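Local structure of uncharacterized protein Y57A10A.28 (Caenorhabditis elegans, 5EIK) at residues F31-Y36 against I95-I100; L38-V43 against L64-M69. The protein conducts potassium across intracellular membranes as a homotrimeric cation channel, binds phosphatidylinositol 4,5-bisphosphate and may supply counter-ions during calcium release. One frame throughout, in Å; residues are numbered along the deposited sequence.

Contact 1: F31-Y36 against I95-I100; sequences FDAAHY and ILLGSI. With CPL (1-palmitoyl-2-linoleoyl-sn-glycero-3-phosphocholine), chain C.
In the transmembrane bundle of this TRIC channel, the first and third membrane-spanning helices meet where the Y36 ring lies against the backbone at G98. The segments 31-36 and 95-100 run in broadly the same direction, with 46° between them and their axes 9.5 Å apart at the nearest point. The Y36 ring takes a CH-pi contact from G98 CA, which sits over one face 4.0 Å from the ring centroid. The opposite face is backed by the carbonyl O of D32, one turn earlier on the same helix, and the ring also meets F71. On the lipid side of helix 92-107, L96 and I100 touch an acyl chain of the bound phosphatidylcholine, with L96 CD1 3.8 Å from its C14. L97 comes in at the rim of the tyrosine: with CG anti to its backbone N (chi1 178°), it crosses Y36 at about a right angle and brings CG to 3.7 Å from Y36 CE2. Its CD2 reaches on to CB of D32, whose carboxylate is hydrogen-bonded through OD1 to Q133. The same L97 CD2 lies in the plane of the Y36 ring at its edge, 3.7 Å from Y36 CE2.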
# COMPACT_ATOMS: atom_id res chain seq x y z
N PHE A 31 -4.49 29.10 7.76
CA PHE A 31 -5.29 27.93 8.08
C PHE A 31 -4.44 26.69 7.81
O PHE A 31 -4.52 25.70 8.55
CB PHE A 31 -6.59 27.93 7.28
CG PHE A 31 -7.58 28.98 7.74
CD1 PHE A 31 -7.45 30.31 7.35
CD2 PHE A 31 -8.63 28.63 8.59
CE1 PHE A 31 -8.35 31.27 7.79
CE2 PHE A 31 -9.54 29.58 9.04
CZ PHE A 31 -9.40 30.91 8.64
N ASP A 32 -3.59 26.76 6.79
CA ASP A 32 -2.70 25.64 6.46
C ASP A 32 -1.69 25.40 7.57
O ASP A 32 -1.48 24.26 8.01
CB ASP A 32 -1.96 25.90 5.14
CG ASP A 32 -2.87 25.78 3.92
OD1 ASP A 32 -3.95 25.17 4.04
OD2 ASP A 32 -2.49 26.26 2.83
N ALA A 33 -1.05 26.47 8.03
CA ALA A 33 -0.07 26.39 9.09
C ALA A 33 -0.68 25.77 10.36
O ALA A 33 -0.03 25.00 11.07
CB ALA A 33 0.50 27.78 9.39
N ALA A 34 -1.94 26.11 10.65
CA ALA A 34 -2.61 25.57 11.82
C ALA A 34 -2.67 24.05 11.69
O ALA A 34 -2.39 23.32 12.65
CB ALA A 34 -4.03 26.14 11.94
N HIS A 35 -3.05 23.58 10.51
CA HIS A 35 -3.12 22.15 10.25
C HIS A 35 -1.72 21.52 10.38
O HIS A 35 -1.56 20.49 11.03
CB HIS A 35 -3.71 21.90 8.86
CG HIS A 35 -3.56 20.48 8.39
ND1 HIS A 35 -4.20 19.42 9.00
CD2 HIS A 35 -2.82 19.95 7.39
CE1 HIS A 35 -3.85 18.30 8.39
NE2 HIS A 35 -3.02 18.59 7.41
N TYR A 36 -0.71 22.14 9.78
CA TYR A 36 0.65 21.61 9.88
C TYR A 36 1.12 21.54 11.32
O TYR A 36 1.70 20.53 11.74
CB TYR A 36 1.64 22.47 9.08
CG TYR A 36 1.32 22.59 7.62
CD1 TYR A 36 0.79 21.52 6.90
CD2 TYR A 36 1.54 23.79 6.95
CE1 TYR A 36 0.48 21.64 5.55
CE2 TYR A 36 1.24 23.93 5.60
CZ TYR A 36 0.70 22.86 4.91
OH TYR A 36 0.39 23.02 3.59
N ILE A 95 4.66 22.71 0.58
CA ILE A 95 5.73 21.90 1.14
C ILE A 95 6.71 22.76 1.92
O ILE A 95 7.21 22.35 2.97
CB ILE A 95 6.48 21.14 0.04
CG1 ILE A 95 5.50 20.26 -0.73
CG2 ILE A 95 7.57 20.28 0.65
CD1 ILE A 95 4.70 19.33 0.16
N LEU A 96 6.98 23.96 1.42
CA LEU A 96 7.91 24.84 2.12
C LEU A 96 7.31 25.26 3.46
O LEU A 96 7.97 25.13 4.49
CB LEU A 96 8.22 26.09 1.30
CG LEU A 96 9.19 27.02 2.05
CD1 LEU A 96 10.50 26.31 2.33
CD2 LEU A 96 9.44 28.23 1.22
N LEU A 97 6.06 25.73 3.44
CA LEU A 97 5.40 26.15 4.67
C LEU A 97 5.34 24.98 5.66
O LEU A 97 5.56 25.15 6.86
CB LEU A 97 3.98 26.67 4.38
CG LEU A 97 3.13 27.12 5.58
CD1 LEU A 97 3.83 28.23 6.35
CD2 LEU A 97 1.77 27.60 5.12
N GLY A 98 5.05 23.79 5.14
CA GLY A 98 4.98 22.61 5.98
C GLY A 98 6.32 22.25 6.60
O GLY A 98 6.40 21.88 7.78
N SER A 99 7.38 22.36 5.82
CA SER A 99 8.71 22.06 6.33
C SER A 99 9.15 23.09 7.38
O SER A 99 9.81 22.75 8.37
CB SER A 99 9.71 22.03 5.18
OG SER A 99 9.26 21.17 4.16
N ILE A 100 8.78 24.35 7.16
CA ILE A 100 9.14 25.40 8.10
C ILE A 100 8.44 25.17 9.44
O ILE A 100 9.06 25.27 10.50
CB ILE A 100 8.78 26.78 7.55
CG1 ILE A 100 9.73 27.12 6.40
CG2 ILE A 100 8.88 27.84 8.64
CD1 ILE A 100 9.36 28.39 5.65
C1 CPL C . 17.86 24.01 7.98
C2 CPL C . 16.82 25.19 8.14
C3 CPL C . 15.34 24.69 8.05
C4 CPL C . 17.73 20.71 10.67
C5 CPL C . 18.84 19.88 11.35
C6 CPL C . 18.35 20.58 13.86
C7 CPL C . 19.05 18.23 13.17
C8 CPL C . 19.97 19.90 13.02
C11 CPL C . 13.76 24.67 6.02
C12 CPL C . 13.63 25.32 4.62
C13 CPL C . 14.37 26.68 4.45
C14 CPL C . 13.44 27.86 4.09
C15 CPL C . 14.15 29.07 3.42
C16 CPL C . 13.20 29.89 2.49
C17 CPL C . 11.95 30.47 3.18
C18 CPL C . 12.06 32.01 3.51
C19 CPL C . 11.54 32.47 4.94
C20 CPL C . 10.15 33.18 5.04
C21 CPL C . 8.98 32.30 5.49
C22 CPL C . 8.76 32.35 7.02
C23 CPL C . 7.32 32.34 7.50
C24 CPL C . 7.13 31.67 8.88
C25 CPL C . 5.84 30.82 8.93
C26 CPL C . 5.58 30.32 10.33
C31 CPL C . 17.34 27.37 9.63
C32 CPL C . 16.72 28.35 8.63
C33 CPL C . 16.42 29.75 9.28
C34 CPL C . 17.07 30.91 8.51
C35 CPL C . 16.08 31.76 7.69
C36 CPL C . 16.63 32.12 6.29
C37 CPL C . 16.12 33.44 5.72
C38 CPL C . 17.21 34.29 5.11
C39 CPL C . 17.03 35.75 5.60
C40 CPL C . 18.02 36.55 6.08
C41 CPL C . 19.41 36.68 5.47
C42 CPL C . 19.34 37.71 4.33
C43 CPL C . 19.67 37.40 3.04
C44 CPL C . 18.78 36.57 2.14
C45 CPL C . 19.39 35.24 1.69
N CPL C . 18.58 19.56 12.79
O2 CPL C . 17.12 25.89 9.42
O3 CPL C . 15.14 24.52 6.61
O11 CPL C . 12.72 24.28 6.65
O31 CPL C . 18.01 27.80 10.60
O1P CPL C . 17.61 21.02 6.93
O2P CPL C . 19.54 21.38 8.51
O3P CPL C . 17.41 22.82 8.78
O4P CPL C . 17.40 20.29 9.32
P CPL C . 18.03 21.39 8.37

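Contact 2: L38-V43 against L64-M69; sequences LTCLSV and LSCMLM. With PT5 ([(2R)-1-octadecanoyloxy-3-[oxidanyl-[(1R,2R,3S,4R,5R,6S)-2,3,6-tris(oxidanyl)-4,5-diphosphonooxy-cyclohexyl]oxy-phospho ryl]oxy-propan-2-yl] (8Z)-icosa-5,8,11,14-tetraenoate), chain B.
Buried, apolar helix-helix packing joins the first transmembrane helix to the first half of the discontinuous second one, inside the membrane-spanning bundle. No hydrogen bond links segments 38-43 and 64-69; they run obliquely in broadly opposing directions, 131° apart, with axes 9.2 Å from each other at closest approach. Two cysteines mark the middle of the interface. C40 SG and C66 SG meet at 3.7 Å, a van der Waals contact and far too long for a disulfide. V43 closes over the same sulfur, its CB 3.9 Å from C66 SG, while its two methyls diverge: CG1 faces CB of S65, and CG2 lies 3.9 Å from M69 CG. One turn back, T39 has CG2 anti to its backbone N, which presses that methyl onto M69, where CG2 to CB is a tight 3.4 Å. The same rotamer leaves OG1 hydrogen-bonded to H35 O, and it is the methyl, not the hydroxyl, that T39 turns to helix 59-70. On the lipid side, L68 CD2 comes within 3.5 Å of C21 of a PIP2 also hydrogen-bonded to K130, R134 and A165 of a neighbouring subunit; trimerization probably requires this lipid. Around the interface, W102 of helix 92-107 touches both cysteines, E174 of helix 167-177 packs on S65 and M69, and L38 packs on helix 120-148 at L126 and K130.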
# COMPACT_ATOMS: atom_id res chain seq x y z
N LEU A 38 -0.67 21.36 14.15
CA LEU A 38 -1.34 20.28 14.86
C LEU A 38 -0.86 18.91 14.38
O LEU A 38 -0.68 17.99 15.19
CB LEU A 38 -2.87 20.42 14.69
CG LEU A 38 -3.47 21.62 15.45
CD1 LEU A 38 -4.96 21.77 15.15
CD2 LEU A 38 -3.25 21.41 16.94
N THR A 39 -0.63 18.76 13.08
CA THR A 39 -0.15 17.49 12.56
C THR A 39 1.23 17.16 13.16
O THR A 39 1.48 16.03 13.58
CB THR A 39 -0.03 17.53 11.01
OG1 THR A 39 -1.33 17.71 10.43
CG2 THR A 39 0.58 16.24 10.47
N CYS A 40 2.12 18.15 13.21
CA CYS A 40 3.46 17.93 13.77
C CYS A 40 3.42 17.61 15.26
O CYS A 40 4.19 16.77 15.74
CB CYS A 40 4.35 19.15 13.53
SG CYS A 40 4.88 19.34 11.83
N LEU A 41 2.54 18.28 15.98
CA LEU A 41 2.40 18.03 17.40
C LEU A 41 1.98 16.58 17.59
O LEU A 41 2.42 15.91 18.52
CB LEU A 41 1.34 18.97 18.01
CG LEU A 41 1.69 20.46 17.94
CD1 LEU A 41 0.56 21.28 18.54
CD2 LEU A 41 2.99 20.70 18.68
N SER A 42 1.12 16.10 16.70
CA SER A 42 0.64 14.73 16.78
C SER A 42 1.79 13.75 16.55
O SER A 42 1.98 12.80 17.30
CB SER A 42 -0.48 14.51 15.75
OG SER A 42 -1.00 13.20 15.84
N VAL A 43 2.58 13.99 15.51
CA VAL A 43 3.70 13.11 15.23
C VAL A 43 4.67 13.14 16.41
O VAL A 43 5.24 12.11 16.77
CB VAL A 43 4.45 13.52 13.95
CG1 VAL A 43 5.73 12.72 13.82
CG2 VAL A 43 3.57 13.30 12.73
N LEU A 64 10.09 13.58 7.03
CA LEU A 64 9.24 12.76 6.19
C LEU A 64 7.96 12.34 6.90
O LEU A 64 6.87 12.42 6.33
CB LEU A 64 9.99 11.51 5.72
CG LEU A 64 9.16 10.59 4.82
CD1 LEU A 64 8.76 11.34 3.57
CD2 LEU A 64 9.94 9.35 4.47
N SER A 65 8.09 11.88 8.14
CA SER A 65 6.94 11.48 8.91
C SER A 65 5.92 12.61 8.99
O SER A 65 4.72 12.38 8.90
CB SER A 65 7.35 11.07 10.32
OG SER A 65 8.26 9.99 10.28
N CYS A 66 6.40 13.84 9.14
CA CYS A 66 5.48 14.97 9.24
C CYS A 66 4.88 15.39 7.90
O CYS A 66 3.72 15.78 7.84
CB CYS A 66 6.19 16.16 9.91
SG CYS A 66 6.43 15.93 11.69
N MET A 67 5.66 15.31 6.83
CA MET A 67 5.13 15.68 5.54
C MET A 67 4.04 14.68 5.13
O MET A 67 2.99 15.07 4.60
CB MET A 67 6.24 15.72 4.48
CG MET A 67 7.26 16.82 4.70
SD MET A 67 6.56 18.51 4.73
CE MET A 67 6.32 18.76 6.52
N LEU A 68 4.28 13.39 5.37
CA LEU A 68 3.31 12.38 5.00
C LEU A 68 1.98 12.60 5.70
O LEU A 68 0.92 12.45 5.10
CB LEU A 68 3.82 10.97 5.30
CG LEU A 68 4.98 10.48 4.44
CD1 LEU A 68 5.06 8.96 4.52
CD2 LEU A 68 4.78 10.91 2.99
N MET A 69 2.05 12.95 6.98
CA MET A 69 0.85 13.19 7.75
C MET A 69 0.21 14.53 7.39
O MET A 69 -1.00 14.66 7.35
CB MET A 69 1.17 13.16 9.25
CG MET A 69 1.46 11.78 9.79
SD MET A 69 0.01 10.70 9.66
CE MET A 69 -1.02 11.41 10.92
O12 PT5 B . 15.91 2.31 7.68
P1 PT5 B . 14.82 1.75 6.78
O13 PT5 B . 14.40 2.75 5.42
O11 PT5 B . 13.38 1.47 7.52
O6 PT5 B . 16.63 -1.70 7.08
O1 PT5 B . 15.19 0.38 6.09
C1 PT5 B . 16.50 0.13 5.56
C6 PT5 B . 16.68 -1.35 5.69
C2 PT5 B . 16.66 0.55 4.04
O2 PT5 B . 15.63 -0.08 3.25
C3 PT5 B . 18.03 0.07 3.49
O3 PT5 B . 18.07 0.37 2.10
C4 PT5 B . 18.25 -1.41 3.67
O4 PT5 B . 19.57 -1.74 3.36
P4 PT5 B . 19.91 -2.69 2.08
O41 PT5 B . 19.13 -4.11 2.11
O42 PT5 B . 21.50 -2.98 2.01
O43 PT5 B . 19.48 -1.97 0.83
C5 PT5 B . 18.01 -1.87 5.12
O5 PT5 B . 17.97 -3.30 5.12
P5 PT5 B . 19.26 -4.04 5.81
O52 PT5 B . 20.49 -3.07 6.08
O51 PT5 B . 18.72 -4.79 7.22
O53 PT5 B . 19.53 -5.23 4.68
C7 PT5 B . 13.22 2.46 4.62
C8 PT5 B . 12.53 3.81 4.35
C9 PT5 B . 11.42 4.19 5.38
O16 PT5 B . 11.94 3.77 2.99
C10 PT5 B . 12.61 4.47 2.02
O17 PT5 B . 13.60 4.06 1.45
O18 PT5 B . 10.17 4.56 4.64
C11 PT5 B . 9.15 5.40 5.22
O19 PT5 B . 9.32 6.24 6.14
C12 PT5 B . 11.98 5.83 1.70
C13 PT5 B . 11.61 6.13 0.23
C14 PT5 B . 11.06 7.56 0.08
C15 PT5 B . 9.53 7.60 -0.07
C16 PT5 B . 8.98 9.01 -0.44
C17 PT5 B . 7.63 9.36 0.27
C18 PT5 B . 6.62 10.04 -0.66
C19 PT5 B . 5.38 9.98 -0.54
C20 PT5 B . 4.24 8.94 -0.59
C21 PT5 B . 3.76 8.39 0.78
C22 PT5 B . 2.86 7.15 0.64
C23 PT5 B . 1.64 7.18 1.59
C24 PT5 B . 0.31 6.89 0.87
C31 PT5 B . 7.79 5.16 4.57
C32 PT5 B . 7.60 5.96 3.25
C33 PT5 B . 6.27 5.63 2.51
C34 PT5 B . 6.38 4.53 1.43
C35 PT5 B . 5.05 4.03 0.67
C36 PT5 B . 4.39 2.87 1.02
C37 PT5 B . 2.85 2.83 0.90
C38 PT5 B . 2.52 1.55 0.32
C39 PT5 B . 1.91 0.38 0.96
C40 PT5 B . 2.70 -0.44 1.93
C25 PT5 B . -0.18 5.44 1.12
C26 PT5 B . -1.37 5.05 0.22
C41 PT5 B . 2.34 -0.34 3.41
C42 PT5 B . 3.32 -1.10 4.32
C43 PT5 B . 4.48 -0.23 4.82

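Both contacts are buried and draw on helix 30-47, which meets helix 92-107 through 31-36 and helix 59-70 through 38-43; their centres lie about 10 Å apart. Contact 1 is the smaller, burying 184 Å² against 298 Å², and combines an aromatic face over a glycine with a leucine at the ring edge. Contact 2 instead fits two cysteine sulfurs, T39 and V43 methyls and the M69 chain together in an oblique, broadly antiparallel crossing. Neither has a hydrogen bond between its segments, and in each the partner helix also meets a lipid, phosphatidylcholine in one and PIP2 in the other. The partner helices themselves touch, M67 CE lying 3.4 Å from G98 O, which completes a three-helix cluster.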